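Local atomic coordinates of capsid protein (Infectious hypodermal and hematopoietic necrosis virus, PDB entry 3N7X), a protein that forms the icosahedral shell of a shrimp densovirus, sixty copies of its beta-barrel chain assembling into the capsid. Residues 128-133 against 138-143. Residues are numbered along the deposited sequence; the frame is centred on the assembly and turned at random.
Sequences KDLKVS and FETLTF
CB of L130 packs over one face of the F138 ring beside the turn of a beta hairpin made by strands 111-131 and 137-141, far from the centre of this capsid subunit. One direct backbone hydrogen bond joins the segments, F138 N to L130 O at 3.1 Å, with 157° at the hydrogen. L130 N and F138 O, 4.5 Å apart, are too distant for another; water 1 links them, accepting from L130 N and donating to F138 O (2.9 Å) and to T140 OG1. The short segments 128-131 and 138-141 run at 109° to each other, far from antiparallel, consistent with so few direct bonds. Along the L130 side chain, CB, CD1 and CD2 each meet a different residue. CB is 3.9 Å from F138 CZ; CG, anti to the carbonyl carbon (chi1 -68°), is the branch point, sending CD1 to T140 OG1 and CD2 to F143 CZ at 4.0 Å. The F138 ring also receives V132 CG1 obliquely, and K131 of a neighbouring subunit makes a cation-pi contact with it, which places the hairpin at a subunit interface. The E139 side chain lies about 3 Å from a bound magnesium ion; its OE1 meets K128 through carbon, 3.3 Å from CB, while K128 NZ stays 4.8 Å from OE1.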
loop_
_atom_site.group_PDB
_atom_site.type_symbol
_atom_site.label_atom_id
_atom_site.label_comp_id
_atom_site.label_asym_id
_atom_site.label_seq_id
_atom_site.Cartn_x
_atom_site.Cartn_y
_atom_site.Cartn_z
ATOM N N LYS A 128 -47.612 84.306 -47.969
ATOM C CA LYS A 128 -48.038 85.625 -48.403
ATOM C C LYS A 128 -49.559 85.611 -48.394
ATOM O O LYS A 128 -50.210 85.949 -49.381
ATOM C CB LYS A 128 -47.507 85.912 -49.811
ATOM C CG LYS A 128 -47.572 87.376 -50.228
ATOM C CD LYS A 128 -46.860 87.585 -51.556
ATOM C CE LYS A 128 -46.725 89.057 -51.910
ATOM N NZ LYS A 128 -45.894 89.250 -53.140
ATOM N N ASP A 129 -50.122 85.197 -47.267
ATOM C CA ASP A 129 -51.566 85.131 -47.130
ATOM C C ASP A 129 -52.130 86.220 -46.226
ATOM O O ASP A 129 -53.339 86.431 -46.192
ATOM C CB ASP A 129 -51.988 83.749 -46.622
ATOM C CG ASP A 129 -51.679 82.647 -47.620
ATOM O OD1 ASP A 129 -51.970 82.839 -48.821
ATOM O OD2 ASP A 129 -51.151 81.592 -47.208
ATOM N N LEU A 130 -51.256 86.905 -45.493
ATOM C CA LEU A 130 -51.688 87.987 -44.617
ATOM C C LEU A 130 -51.832 89.270 -45.424
ATOM O O LEU A 130 -51.057 89.536 -46.346
ATOM C CB LEU A 130 -50.681 88.211 -43.491
ATOM C CG LEU A 130 -50.577 87.090 -42.460
ATOM C CD1 LEU A 130 -49.533 87.452 -41.417
ATOM C CD2 LEU A 130 -51.931 86.869 -41.806
ATOM N N LYS A 131 -52.828 90.068 -45.072
ATOM C CA LYS A 131 -53.072 91.316 -45.772
ATOM C C LYS A 131 -53.674 92.359 -44.853
ATOM O O LYS A 131 -54.287 92.033 -43.839
ATOM C CB LYS A 131 -54.003 91.071 -46.959
ATOM C CG LYS A 131 -55.089 90.040 -46.693
ATOM C CD LYS A 131 -55.950 89.840 -47.930
ATOM C CE LYS A 131 -56.670 88.499 -47.922
ATOM N NZ LYS A 131 -55.735 87.354 -48.146
ATOM N N VAL A 132 -53.482 93.621 -45.216
ATOM C CA VAL A 132 -54.016 94.734 -44.445
ATOM C C VAL A 132 -55.278 95.228 -45.140
ATOM O O VAL A 132 -55.425 95.066 -46.354
ATOM C CB VAL A 132 -52.995 95.884 -44.364
ATOM C CG1 VAL A 132 -51.886 95.519 -43.390
ATOM C CG2 VAL A 132 -52.406 96.152 -45.751
ATOM N N SER A 133 -56.189 95.822 -44.374
ATOM C CA SER A 133 -57.443 96.331 -44.928
ATOM C C SER A 133 -57.177 97.234 -46.126
ATOM O O SER A 133 -56.368 98.164 -46.049
ATOM C CB SER A 133 -58.219 97.109 -43.864
ATOM O OG SER A 133 -58.376 96.330 -42.691
ATOM N N PHE A 138 -48.755 90.539 -48.110
ATOM C CA PHE A 138 -47.331 90.761 -47.927
ATOM C C PHE A 138 -46.672 89.485 -47.418
ATOM O O PHE A 138 -47.307 88.665 -46.750
ATOM C CB PHE A 138 -47.070 91.950 -46.989
ATOM C CG PHE A 138 -47.797 91.880 -45.677
ATOM C CD1 PHE A 138 -47.167 91.374 -44.543
ATOM C CD2 PHE A 138 -49.102 92.350 -45.564
ATOM C CE1 PHE A 138 -47.824 91.343 -43.312
ATOM C CE2 PHE A 138 -49.770 92.324 -44.338
ATOM C CZ PHE A 138 -49.129 91.820 -43.210
ATOM N N GLU A 139 -45.402 89.310 -47.766
ATOM C CA GLU A 139 -44.641 88.132 -47.379
ATOM C C GLU A 139 -44.261 88.159 -45.901
ATOM O O GLU A 139 -43.904 89.204 -45.361
ATOM C CB GLU A 139 -43.363 88.041 -48.221
ATOM C CG GLU A 139 -42.738 86.658 -48.264
ATOM C CD GLU A 139 -43.106 85.887 -49.522
ATOM O OE1 GLU A 139 -44.255 86.020 -49.990
ATOM O OE2 GLU A 139 -42.249 85.138 -50.041
ATOM N N THR A 140 -44.345 87.003 -45.253
ATOM C CA THR A 140 -43.970 86.878 -43.847
ATOM C C THR A 140 -43.544 85.450 -43.559
ATOM O O THR A 140 -43.672 84.558 -44.403
ATOM C CB THR A 140 -45.141 87.173 -42.875
ATOM O OG1 THR A 140 -46.168 86.190 -43.054
ATOM C CG2 THR A 140 -45.707 88.557 -43.111
ATOM N N LEU A 141 -43.023 85.236 -42.360
ATOM C CA LEU A 141 -42.656 83.898 -41.955
ATOM C C LEU A 141 -43.995 83.185 -41.830
ATOM O O LEU A 141 -45.060 83.811 -41.844
ATOM C CB LEU A 141 -41.963 83.914 -40.597
ATOM C CG LEU A 141 -40.553 84.493 -40.557
ATOM C CD1 LEU A 141 -40.158 84.730 -39.115
ATOM C CD2 LEU A 141 -39.578 83.546 -41.245
ATOM N N THR A 142 -43.942 81.876 -41.695
ATOM C CA THR A 142 -45.144 81.089 -41.579
ATOM C C THR A 142 -45.520 80.972 -40.085
ATOM O O THR A 142 -44.655 81.133 -39.222
ATOM C CB THR A 142 -44.869 79.730 -42.233
ATOM O OG1 THR A 142 -46.075 78.980 -42.312
ATOM C CG2 THR A 142 -43.839 78.963 -41.442
ATOM N N PHE A 143 -46.796 80.729 -39.776
ATOM C CA PHE A 143 -47.253 80.597 -38.378
ATOM C C PHE A 143 -46.678 79.375 -37.668
ATOM O O PHE A 143 -46.344 79.436 -36.483
ATOM C CB PHE A 143 -48.773 80.457 -38.284
ATOM C CG PHE A 143 -49.535 81.690 -38.635
ATOM C CD1 PHE A 143 -49.091 82.944 -38.229
ATOM C CD2 PHE A 143 -50.745 81.589 -39.319
ATOM C CE1 PHE A 143 -49.847 84.085 -38.498
ATOM C CE2 PHE A 143 -51.509 82.717 -39.592
ATOM C CZ PHE A 143 -51.063 83.969 -39.182
HETATM O O HOH W 1 -48.298 86.471 -45.146
#